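Local atomic coordinates of IAA acetyltransferase (Bacillus cereus ATCC 14579, PDB entry 1Y9K), a protein that probably transfers an acetyl group to an amine, as expected of an N-acetyltransferase of the GNAT family. Residues 37-42 with 51-56. Numbering follows the deposited sequence.
Sequences GLTYVA and VYVLLE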
ATOM      1  N   GLY A  37     -11.603   6.124   0.084  1.00 39.76           N
ATOM      2  CA  GLY A  37     -10.279   6.574   0.525  1.00 39.40           C
ATOM      3  C   GLY A  37      -9.607   7.661  -0.294  1.00 39.12           C
ATOM      4  O   GLY A  37     -10.226   8.271  -1.172  1.00 39.24           O
ATOM      5  N   LEU A  38      -8.329   7.890  -0.003  1.00 38.48           N
ATOM      6  CA  LEU A  38      -7.572   8.987  -0.593  1.00 38.11           C
ATOM      7  C   LEU A  38      -6.383   8.423  -1.350  1.00 37.88           C
ATOM      8  O   LEU A  38      -5.552   7.717  -0.773  1.00 37.94           O
ATOM      9  CB  LEU A  38      -7.083   9.964   0.491  1.00 38.21           C
ATOM     10  CG  LEU A  38      -8.049  10.470   1.568  1.00 38.55           C
ATOM     11  CD1 LEU A  38      -7.294  11.024   2.780  1.00 39.28           C
ATOM     12  CD2 LEU A  38      -9.002  11.517   1.013  1.00 39.09           C
ATOM     13  N   THR A  39      -6.301   8.751  -2.637  1.00 37.35           N
ATOM     14  CA  THR A  39      -5.275   8.211  -3.520  1.00 37.07           C
ATOM     15  C   THR A  39      -4.231   9.264  -3.882  1.00 37.18           C
ATOM     16  O   THR A  39      -4.568  10.358  -4.320  1.00 36.54           O
ATOM     17  CB  THR A  39      -5.893   7.641  -4.807  1.00 36.93           C
ATOM     18  OG1 THR A  39      -6.989   6.780  -4.477  1.00 36.67           O
ATOM     19  CG2 THR A  39      -4.861   6.868  -5.606  1.00 37.20           C
ATOM     20  N   TYR A  40      -2.961   8.916  -3.688  1.00 37.61           N
ATOM     21  CA  TYR A  40      -1.845   9.775  -4.066  1.00 38.28           C
ATOM     22  C   TYR A  40      -0.975   9.056  -5.090  1.00 38.16           C
ATOM     23  O   TYR A  40      -0.750   7.854  -4.972  1.00 38.42           O
ATOM     24  CB  TYR A  40      -1.028  10.180  -2.830  1.00 38.85           C
ATOM     25  CG  TYR A  40      -1.852  10.888  -1.775  1.00 39.70           C
ATOM     26  CD1 TYR A  40      -2.800  10.188  -1.019  1.00 40.01           C
ATOM     27  CD2 TYR A  40      -1.686  12.251  -1.528  1.00 40.35           C
ATOM     28  CE1 TYR A  40      -3.571  10.818  -0.054  1.00 39.78           C
ATOM     29  CE2 TYR A  40      -2.453  12.899  -0.557  1.00 40.54           C
ATOM     30  CZ  TYR A  40      -3.400  12.170   0.172  1.00 40.81           C
ATOM     31  OH  TYR A  40      -4.179  12.789   1.132  1.00 41.84           O
ATOM     32  N   VAL A  41      -0.507   9.777  -6.105  1.00 37.99           N
ATOM     33  CA  VAL A  41       0.374   9.164  -7.104  1.00 38.27           C
ATOM     34  C   VAL A  41       1.782   9.761  -7.107  1.00 38.44           C
ATOM     35  O   VAL A  41       1.972  10.912  -6.740  1.00 38.35           O
ATOM     36  CB  VAL A  41      -0.235   9.162  -8.539  1.00 38.12           C
ATOM     37  CG1 VAL A  41      -1.545   8.390  -8.565  1.00 37.23           C
ATOM     38  CG2 VAL A  41      -0.417  10.596  -9.084  1.00 38.80           C
ATOM     39  N   ALA A  42       2.758   8.950  -7.507  1.00 39.08           N
ATOM     40  CA  ALA A  42       4.125   9.408  -7.737  1.00 39.57           C
ATOM     41  C   ALA A  42       4.373   9.536  -9.244  1.00 40.23           C
ATOM     42  O   ALA A  42       4.034   8.630 -10.020  1.00 40.12           O
ATOM     43  CB  ALA A  42       5.123   8.453  -7.109  1.00 39.14           C
ATOM     44  N   VAL A  51       2.000   4.707  -6.554  1.00 34.19           N
ATOM     45  CA  VAL A  51       0.696   5.053  -6.028  1.00 34.01           C
ATOM     46  C   VAL A  51       0.575   4.529  -4.603  1.00 34.40           C
ATOM     47  O   VAL A  51       1.308   3.613  -4.218  1.00 34.56           O
ATOM     48  CB  VAL A  51      -0.448   4.505  -6.937  1.00 33.97           C
ATOM     49  CG1 VAL A  51      -0.418   2.964  -7.026  1.00 34.36           C
ATOM     50  CG2 VAL A  51      -1.812   5.022  -6.492  1.00 33.25           C
ATOM     51  N   TYR A  52      -0.306   5.157  -3.819  1.00 34.36           N
ATOM     52  CA  TYR A  52      -0.818   4.589  -2.577  1.00 34.30           C
ATOM     53  C   TYR A  52      -2.239   5.101  -2.286  1.00 34.08           C
ATOM     54  O   TYR A  52      -2.624   6.186  -2.732  1.00 34.46           O
ATOM     55  CB  TYR A  52       0.139   4.823  -1.396  1.00 34.51           C
ATOM     56  CG  TYR A  52       0.178   6.238  -0.824  1.00 35.16           C
ATOM     57  CD1 TYR A  52      -0.809   6.685   0.061  1.00 35.53           C
ATOM     58  CD2 TYR A  52       1.228   7.114  -1.137  1.00 34.88           C
ATOM     59  CE1 TYR A  52      -0.766   7.974   0.605  1.00 34.93           C
ATOM     60  CE2 TYR A  52       1.282   8.400  -0.597  1.00 34.22           C
ATOM     61  CZ  TYR A  52       0.278   8.818   0.270  1.00 35.02           C
ATOM     62  OH  TYR A  52       0.316  10.079   0.801  1.00 36.12           O
ATOM     63  N   VAL A  53      -3.017   4.296  -1.569  1.00 33.27           N
ATOM     64  CA  VAL A  53      -4.373   4.643  -1.167  1.00 32.29           C
ATOM     65  C   VAL A  53      -4.428   4.544   0.358  1.00 32.44           C
ATOM     66  O   VAL A  53      -4.077   3.506   0.943  1.00 31.60           O
ATOM     67  CB  VAL A  53      -5.440   3.696  -1.811  1.00 32.31           C
ATOM     68  CG1 VAL A  53      -6.863   4.075  -1.397  1.00 31.42           C
ATOM     69  CG2 VAL A  53      -5.330   3.702  -3.316  1.00 30.94           C
ATOM     70  N   LEU A  54      -4.847   5.645   0.986  1.00 32.51           N
ATOM     71  CA  LEU A  54      -5.110   5.713   2.424  1.00 32.33           C
ATOM     72  C   LEU A  54      -6.596   5.571   2.681  1.00 32.51           C
ATOM     73  O   LEU A  54      -7.403   6.182   1.992  1.00 33.24           O
ATOM     74  CB  LEU A  54      -4.624   7.041   2.994  1.00 31.93           C
ATOM     75  CG  LEU A  54      -3.120   7.143   3.212  1.00 31.37           C
ATOM     76  CD1 LEU A  54      -2.748   8.514   3.736  1.00 29.98           C
ATOM     77  CD2 LEU A  54      -2.644   6.058   4.170  1.00 31.64           C
ATOM     78  N   LEU A  55      -6.960   4.735   3.650  1.00 32.53           N
ATOM     79  CA  LEU A  55      -8.350   4.620   4.080  1.00 32.03           C
ATOM     80  C   LEU A  55      -8.441   4.839   5.585  1.00 32.36           C
ATOM     81  O   LEU A  55      -7.637   4.298   6.341  1.00 32.35           O
ATOM     82  CB  LEU A  55      -8.915   3.255   3.699  1.00 31.96           C
ATOM     83  CG  LEU A  55     -10.393   2.948   3.975  1.00 32.44           C
ATOM     84  CD1 LEU A  55     -11.300   3.801   3.100  1.00 31.95           C
ATOM     85  CD2 LEU A  55     -10.695   1.466   3.782  1.00 31.41           C
ATOM     86  N   GLU A  56      -9.408   5.648   6.010  1.00 32.67           N
ATOM     87  CA  GLU A  56      -9.679   5.861   7.431  1.00 33.04           C
ATOM     88  C   GLU A  56     -10.576   4.744   7.952  1.00 33.17           C
ATOM     89  O   GLU A  56     -11.683   4.526   7.443  1.00 33.13           O
ATOM     90  CB  GLU A  56     -10.305   7.238   7.683  1.00 32.98           C
ATOM     91  CG  GLU A  56     -10.150   7.709   9.125  1.00 33.27           C
ATOM     92  CD  GLU A  56     -10.827   9.042   9.403  1.00 33.38           C
ATOM     93  OE1 GLU A  56     -11.295   9.710   8.460  1.00 33.22           O
ATOM     94  OE2 GLU A  56     -10.886   9.425  10.583  1.00 34.00           O
TER
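The carbonyl oxygen of Y52 is approached by two groups of the 37-42 segment. N of Y40 donates a hydrogen bond to O of Y52 at 2.9 Å, and CA of T39 adds a CA-H...O contact to it at 3.4 Å. Three more backbone bonds join the two segments. L38 and L54 bond to each other in both directions, and N of Y52 returns a bond to O of Y40. T39-V53 and V41-V51 are the non-hydrogen-bonded pairs between and beyond these rungs. The strands run antiparallel; their axes approach to 4.7 Å, with directions 160° apart.

Y40 and Y52 share one face with L38 and L54, and the two rings make the main side-chain contact there. CG of Y52 sits between its own backbone N and carbonyl carbon (chi1 75°), and the ring leans over Y40. The ring planes differ by only 14°, but the rings are displaced sidelong and share little overlap. OH of Y52 lies over one face of the Y40 ring, toward its rim. In return, CB of Y40 sits over the Y52 ring in a CH-pi contact, 3.9 Å from its centroid. The hydroxyl of Y52 is hydrogen-bonded to H85 and T89, which fixes the far end of the ring.

The other face carries T39, V41, V51 and V53. CG2 of V51 meets CG2 of T39 at 3.7 Å and also touches CG1 of V41. CG2 of V53 packs on OG1 of T39. At the G37 end, CD1 of L55 reaches back to G37.

The two segments belong to the hairpin of strands 38-43 and 48-56 within the GNAT sheet. Strand 6-10 flanks it beyond 38-43, and strand 61-69 beyond 48-56. Helix 78-92 covers the tyrosine face, where L82 and A86 touch Y52 and T89 touches Y40.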